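Local coordinates for protein putative Xylose isomerase (Rhodospirillum rubrum, PDB 3QXB) that binds iron and manganese ions in a xylose isomerase-like TIM barrel and probably acts as an isomerase, at residues T97-L102 with F135-A140; L108-Y113 with R157-E162. All blocks are in the same frame, centred on the assembly; numbering follows the deposited sequence.

Interaction 1. Residues T97-L102 with F135-A140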
loop_
_atom_site.group_PDB
_atom_site.type_symbol
_atom_site.label_atom_id
_atom_site.label_comp_id
_atom_site.label_asym_id
_atom_site.label_seq_id
_atom_site.Cartn_x
_atom_site.Cartn_y
_atom_site.Cartn_z
ATOM N N THR A 97 3.618 3.302 2.899
ATOM C CA THR A 97 2.497 3.677 3.777
ATOM C C THR A 97 2.908 4.396 5.071
ATOM O O THR A 97 2.146 5.219 5.601
ATOM C CB THR A 97 1.654 2.410 4.093
ATOM O OG1 THR A 97 1.011 1.993 2.886
ATOM C CG2 THR A 97 0.600 2.648 5.130
ATOM N N TYR A 98 4.131 4.122 5.547
ATOM C CA TYR A 98 4.630 4.635 6.825
ATOM C C TYR A 98 5.691 5.703 6.601
ATOM O O TYR A 98 6.229 5.838 5.472
ATOM C CB TYR A 98 5.122 3.452 7.668
ATOM C CG TYR A 98 3.964 2.457 7.941
ATOM C CD1 TYR A 98 2.981 2.750 8.831
ATOM C CD2 TYR A 98 3.836 1.295 7.214
ATOM C CE1 TYR A 98 1.906 1.868 9.078
ATOM C CE2 TYR A 98 2.770 0.415 7.432
ATOM C CZ TYR A 98 1.820 0.699 8.354
ATOM O OH TYR A 98 0.752 -0.172 8.531
ATOM N N ASN A 99 5.994 6.433 7.664
ATOM C CA ASN A 99 6.813 7.632 7.622
ATOM C C ASN A 99 8.292 7.362 7.845
ATOM O O ASN A 99 9.127 8.139 7.433
ATOM C CB ASN A 99 6.280 8.697 8.587
ATOM C CG ASN A 99 4.986 9.352 8.079
ATOM O OD1 ASN A 99 4.036 8.659 7.852
ATOM N ND2 ASN A 99 4.956 10.701 7.935
ATOM N N HIS A 100 8.612 6.247 8.495
ATOM C CA HIS A 100 9.981 5.808 8.666
ATOM C C HIS A 100 10.924 6.896 9.222
ATOM O O HIS A 100 10.656 7.451 10.308
ATOM C CB HIS A 100 10.482 5.169 7.356
ATOM C CG HIS A 100 9.652 3.997 6.915
ATOM N ND1 HIS A 100 9.430 2.897 7.721
ATOM C CD2 HIS A 100 8.983 3.760 5.757
ATOM C CE1 HIS A 100 8.655 2.038 7.072
ATOM N NE2 HIS A 100 8.375 2.537 5.882
ATOM N N PHE A 101 11.997 7.176 8.485
ATOM C CA PHE A 101 13.113 7.958 8.985
ATOM C C PHE A 101 12.814 9.414 9.271
ATOM O O PHE A 101 13.544 10.058 10.044
ATOM C CB PHE A 101 14.322 7.840 8.049
ATOM C CG PHE A 101 14.836 6.434 7.917
ATOM C CD1 PHE A 101 15.698 5.917 8.901
ATOM C CD2 PHE A 101 14.411 5.600 6.858
ATOM C CE1 PHE A 101 16.179 4.630 8.802
ATOM C CE2 PHE A 101 14.859 4.303 6.754
ATOM C CZ PHE A 101 15.753 3.807 7.721
ATOM N N LEU A 102 11.739 9.937 8.702
ATOM C CA LEU A 102 11.359 11.349 8.984
ATOM C C LEU A 102 10.123 11.486 9.907
ATOM O O LEU A 102 9.589 12.589 10.118
ATOM C CB LEU A 102 11.198 12.117 7.682
ATOM C CG LEU A 102 12.416 12.088 6.749
ATOM C CD1 LEU A 102 12.166 12.911 5.479
ATOM C CD2 LEU A 102 13.703 12.579 7.396
ATOM N N PHE A 135 13.209 7.846 1.377
ATOM C CA PHE A 135 13.866 8.143 2.629
ATOM C C PHE A 135 12.900 8.182 3.814
ATOM O O PHE A 135 13.285 7.861 4.931
ATOM C CB PHE A 135 14.580 9.494 2.502
ATOM C CG PHE A 135 15.683 9.715 3.493
ATOM C CD1 PHE A 135 16.803 8.913 3.496
ATOM C CD2 PHE A 135 15.650 10.789 4.341
ATOM C CE1 PHE A 135 17.852 9.171 4.335
ATOM C CE2 PHE A 135 16.700 11.022 5.216
ATOM C CZ PHE A 135 17.784 10.216 5.219
ATOM N N GLY A 136 11.661 8.596 3.573
ATOM C CA GLY A 136 10.676 8.744 4.667
ATOM C C GLY A 136 9.855 9.999 4.516
ATOM O O GLY A 136 9.953 10.705 3.499
ATOM N N SER A 137 9.046 10.297 5.523
ATOM C CA SER A 137 8.032 11.308 5.370
ATOM C C SER A 137 7.780 12.093 6.633
ATOM O O SER A 137 7.648 11.512 7.702
ATOM C CB SER A 137 6.740 10.589 4.929
ATOM O OG SER A 137 5.706 11.486 4.647
ATOM N N TYR A 138 7.668 13.416 6.510
ATOM C CA TYR A 138 7.329 14.272 7.647
ATOM C C TYR A 138 5.843 14.298 7.875
ATOM O O TYR A 138 5.064 14.258 6.945
ATOM C CB TYR A 138 7.782 15.720 7.422
ATOM C CG TYR A 138 9.270 15.915 7.409
ATOM C CD1 TYR A 138 10.030 15.769 8.567
ATOM C CD2 TYR A 138 9.937 16.268 6.218
ATOM C CE1 TYR A 138 11.423 15.947 8.545
ATOM C CE2 TYR A 138 11.329 16.474 6.204
ATOM C CZ TYR A 138 12.063 16.290 7.361
ATOM O OH TYR A 138 13.422 16.503 7.319
ATOM N N SER A 139 5.454 14.447 9.123
ATOM C CA SER A 139 4.060 14.669 9.451
ATOM C C SER A 139 3.649 16.054 8.924
ATOM O O SER A 139 4.505 16.868 8.587
ATOM C CB SER A 139 3.818 14.565 10.965
ATOM O OG SER A 139 4.333 15.688 11.657
ATOM N N ALA A 140 2.352 16.310 8.868
ATOM C CA ALA A 140 1.810 17.572 8.382
ATOM C C ALA A 140 2.332 18.779 9.169
ATOM O O ALA A 140 2.693 19.784 8.579
ATOM C CB ALA A 140 0.255 17.537 8.433
HETATM O O HOH W 1 7.474 14.095 11.269
#
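Asn99 and Ser137 stand opposite each other with CA atoms 4.5 Å apart, and Ser137 N gives its hydrogen to Asn99 O at 2.9 Å. The Asn99 side chain answers in reverse: ND2 comes in from above the carbonyl plane of Ser137, 71° out of it, rather than on a lone pair, reaching Ser137 O at 2.8 Å. The same ND2 also bonds to Lys31 O of the second subunit, tying both loops to the dimer partner. A type II' turn runs from Asn99 to Leu102 and presses on Gly136, where a CB would run into Asn99 O and the N of Phe101 and Leu102 and, at these backbone angles, into the carbonyl of Phe135. Both segments are loops at the C-terminal, metal-binding end of the TIM barrel, one reached from strand 85-90 through helix 93-96, the other following strand 130-133, and Phe135 lies about 8 Å, side chain to side chain, from the metal ligand Glu178. Leu102 is the main apolar link. With CG beside the backbone N (chi1 -55°), it sends CD1 over one face of the Tyr138 ring, 4.0 Å from the centroid, and CD2 to Phe135 CE2, also at 4.0 Å. Tyr138 OH is hydrogen-bonded to Arg149 O. An alanine in place of Tyr138 would probably leave Leu102 CD1 without the ring it lies on and Arg149 O without its hydroxyl partner. Phe101 turns a ring edge to Phe135 O, with CD2 at 3.2 Å, and that buried oxygen has no hydrogen-bonding partner. A water accepts from Ser139 N and donates to Leu102 O at 2.8 Å.

Interaction 2. Residues L108-Y113 with R157-E162. With EDO (1,2-ethanediol), chain O.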
loop_
_atom_site.group_PDB
_atom_site.type_symbol
_atom_site.label_atom_id
_atom_site.label_comp_id
_atom_site.label_asym_id
_atom_site.label_seq_id
_atom_site.Cartn_x
_atom_site.Cartn_y
_atom_site.Cartn_z
ATOM N N LEU A 108 9.111 6.044 16.249
ATOM C CA LEU A 108 8.673 5.795 14.864
ATOM C C LEU A 108 9.858 5.833 13.917
ATOM O O LEU A 108 9.955 4.995 13.020
ATOM C CB LEU A 108 7.570 6.768 14.409
ATOM C CG LEU A 108 6.171 6.589 15.001
ATOM C CD1 LEU A 108 5.298 7.864 14.766
ATOM C CD2 LEU A 108 5.469 5.342 14.420
ATOM N N GLN A 109 10.808 6.750 14.131
ATOM C CA GLN A 109 12.048 6.743 13.320
ATOM C C GLN A 109 12.783 5.427 13.518
ATOM O O GLN A 109 13.293 4.869 12.590
ATOM C CB GLN A 109 12.972 7.919 13.653
ATOM C CG GLN A 109 12.442 9.283 13.260
ATOM C CD GLN A 109 13.424 10.345 13.590
ATOM O OE1 GLN A 109 13.484 10.790 14.742
ATOM N NE2 GLN A 109 14.282 10.709 12.605
ATOM N N SER A 110 12.866 4.943 14.756
ATOM C CA SER A 110 13.546 3.671 15.043
ATOM C C SER A 110 12.862 2.472 14.434
ATOM O O SER A 110 13.540 1.493 14.091
ATOM C CB SER A 110 13.737 3.447 16.541
ATOM O OG SER A 110 14.515 4.491 17.056
ATOM N N LEU A 111 11.551 2.557 14.235
ATOM C CA LEU A 111 10.824 1.534 13.471
ATOM C C LEU A 111 11.182 1.599 11.983
ATOM O O LEU A 111 11.244 0.579 11.308
ATOM C CB LEU A 111 9.331 1.608 13.704
ATOM C CG LEU A 111 8.909 1.167 15.109
ATOM C CD1 LEU A 111 7.462 1.686 15.516
ATOM C CD2 LEU A 111 9.065 -0.352 15.305
ATOM N N GLY A 112 11.492 2.790 11.476
ATOM C CA GLY A 112 12.021 2.908 10.118
ATOM C C GLY A 112 13.388 2.263 9.969
ATOM O O GLY A 112 13.637 1.538 9.012
ATOM N N TYR A 113 14.274 2.545 10.919
ATOM C CA TYR A 113 15.579 1.882 11.031
ATOM C C TYR A 113 15.419 0.338 10.937
ATOM O O TYR A 113 16.017 -0.325 10.122
ATOM C CB TYR A 113 16.273 2.292 12.331
ATOM C CG TYR A 113 17.683 1.770 12.430
ATOM C CD1 TYR A 113 17.910 0.458 12.773
ATOM C CD2 TYR A 113 18.798 2.614 12.204
ATOM C CE1 TYR A 113 19.182 -0.060 12.873
ATOM C CE2 TYR A 113 20.060 2.114 12.277
ATOM C CZ TYR A 113 20.256 0.758 12.609
ATOM O OH TYR A 113 21.506 0.220 12.712
ATOM N N ARG A 157 19.850 10.822 8.906
ATOM C CA ARG A 157 21.161 10.696 8.246
ATOM C C ARG A 157 22.114 9.799 9.049
ATOM O O ARG A 157 22.762 8.915 8.491
ATOM C CB ARG A 157 21.768 12.102 7.995
ATOM C CG ARG A 157 23.288 12.230 8.161
ATOM C CD ARG A 157 23.765 13.658 7.841
ATOM N NE ARG A 157 23.515 14.623 8.918
ATOM C CZ ARG A 157 23.295 15.920 8.740
ATOM N NH1 ARG A 157 23.274 16.425 7.527
ATOM N NH2 ARG A 157 23.059 16.715 9.778
ATOM N N ASP A 158 22.164 9.998 10.361
ATOM C CA ASP A 158 22.981 9.167 11.218
ATOM C C ASP A 158 22.475 7.717 11.159
ATOM O O ASP A 158 23.260 6.802 11.130
ATOM C CB ASP A 158 23.001 9.679 12.667
ATOM C CG ASP A 158 23.791 10.978 12.826
ATOM O OD1 ASP A 158 24.597 11.330 11.909
ATOM O OD2 ASP A 158 23.588 11.656 13.866
HETATM N N MSE A 159 21.173 7.520 11.090
HETATM C CA MSE A 159 20.635 6.161 10.947
HETATM C C MSE A 159 21.129 5.465 9.678
HETATM O O MSE A 159 21.439 4.269 9.708
HETATM C CB MSE A 159 19.131 6.174 10.963
HETATM C CG MSE A 159 18.572 6.411 12.358
HETATM SE SE MSE A 159 16.686 6.376 12.425
HETATM C CE MSE A 159 16.503 6.468 14.272
ATOM N N TRP A 160 21.152 6.190 8.552
ATOM C CA TRP A 160 21.507 5.573 7.285
ATOM C C TRP A 160 22.980 5.221 7.264
ATOM O O TRP A 160 23.374 4.253 6.619
ATOM C CB TRP A 160 21.132 6.445 6.072
ATOM C CG TRP A 160 19.691 6.205 5.642
ATOM C CD1 TRP A 160 18.579 6.570 6.310
ATOM C CD2 TRP A 160 19.248 5.515 4.472
ATOM N NE1 TRP A 160 17.454 6.157 5.637
ATOM C CE2 TRP A 160 17.836 5.490 4.512
ATOM C CE3 TRP A 160 19.899 4.887 3.410
ATOM C CZ2 TRP A 160 17.074 4.916 3.503
ATOM C CZ3 TRP A 160 19.141 4.304 2.424
ATOM C CH2 TRP A 160 17.740 4.315 2.482
ATOM N N ILE A 161 23.787 6.008 7.959
ATOM C CA ILE A 161 25.191 5.685 8.133
ATOM C C ILE A 161 25.377 4.356 8.823
ATOM O O ILE A 161 26.112 3.507 8.334
ATOM C CB ILE A 161 25.942 6.839 8.864
ATOM C CG1 ILE A 161 25.973 8.051 7.919
ATOM C CG2 ILE A 161 27.309 6.380 9.349
ATOM C CD1 ILE A 161 26.335 9.359 8.607
ATOM N N GLU A 162 24.709 4.179 9.951
ATOM C CA GLU A 162 24.748 2.917 10.693
ATOM C C GLU A 162 24.238 1.711 9.863
ATOM O O GLU A 162 24.780 0.607 9.940
ATOM C CB GLU A 162 23.869 3.048 11.931
ATOM C CG GLU A 162 24.332 2.225 13.081
ATOM C CD GLU A 162 23.583 2.466 14.399
ATOM O OE1 GLU A 162 22.888 3.477 14.600
ATOM O OE2 GLU A 162 23.730 1.603 15.270
HETATM C C1 EDO O . 21.730 -4.498 13.367
HETATM O O1 EDO O . 22.833 -4.544 14.288
HETATM C C2 EDO O . 21.753 -3.161 12.643
HETATM O O2 EDO O . 21.561 -2.124 13.582
#
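Tyr113 lays one edge of its ring along Met159, a selenomethionine, with CD2 3.8 Å from Met159 CB and also touching CG. The ring gets there because CG stands anti to the backbone N (chi1 -173°), swinging the phenol across to the other helix. Farther out, Glu162 crosses the end of the ring at about a right angle, its CG 3.5 Å from Tyr113 OH; the carboxylate plane is turned 61° from the ring, and the two groups meet by packing alone. The hydroxyl instead bonds to O2 of an ethanediol, 2.5 Å from Tyr113 OH, probably left over from crystallisation. Met159 returns the contact with an extended chain: SE comes to 3.7 Å from Gln109 O, and the CE methyl touches both Gln109 CB, at 3.9 Å, and Ser110 OG, at 4.0 Å. Both polar side chains are held elsewhere, Gln109 NE2 by Phe101 O and Ser110 OG by Leu106 O. The axes of the two segments come within 10.7 Å, and their directions differ by 26°, so long side chains have to bridge the gap. This is the near-parallel packing of consecutive outer helices, those following the third and fourth strands, in a TIM barrel.

In the fold
From the N terminus, the chain lays down strand 85-90, passes through helix 93-96 to 97-102 and, a few residues on, reaches 108-113 in helix 106-125. Strand 130-133 follows, and 135-140 comes back to 97-102 to close interaction 1 around that helix and strand. Helix 146-170 then brings 157-162 to 108-113, closing interaction 2. The two loops cross, since their segments alternate. Together they join the parts of the barrel wall around strands 85-90 and 130-133, interaction 1 between the loops at its C-terminal end and interaction 2 on its outer helical layer. Their centres lie 11 Å apart and they meet directly: Trp160 packs against Phe101 and Phe135, and Phe101 CZ reaches Gly112 O.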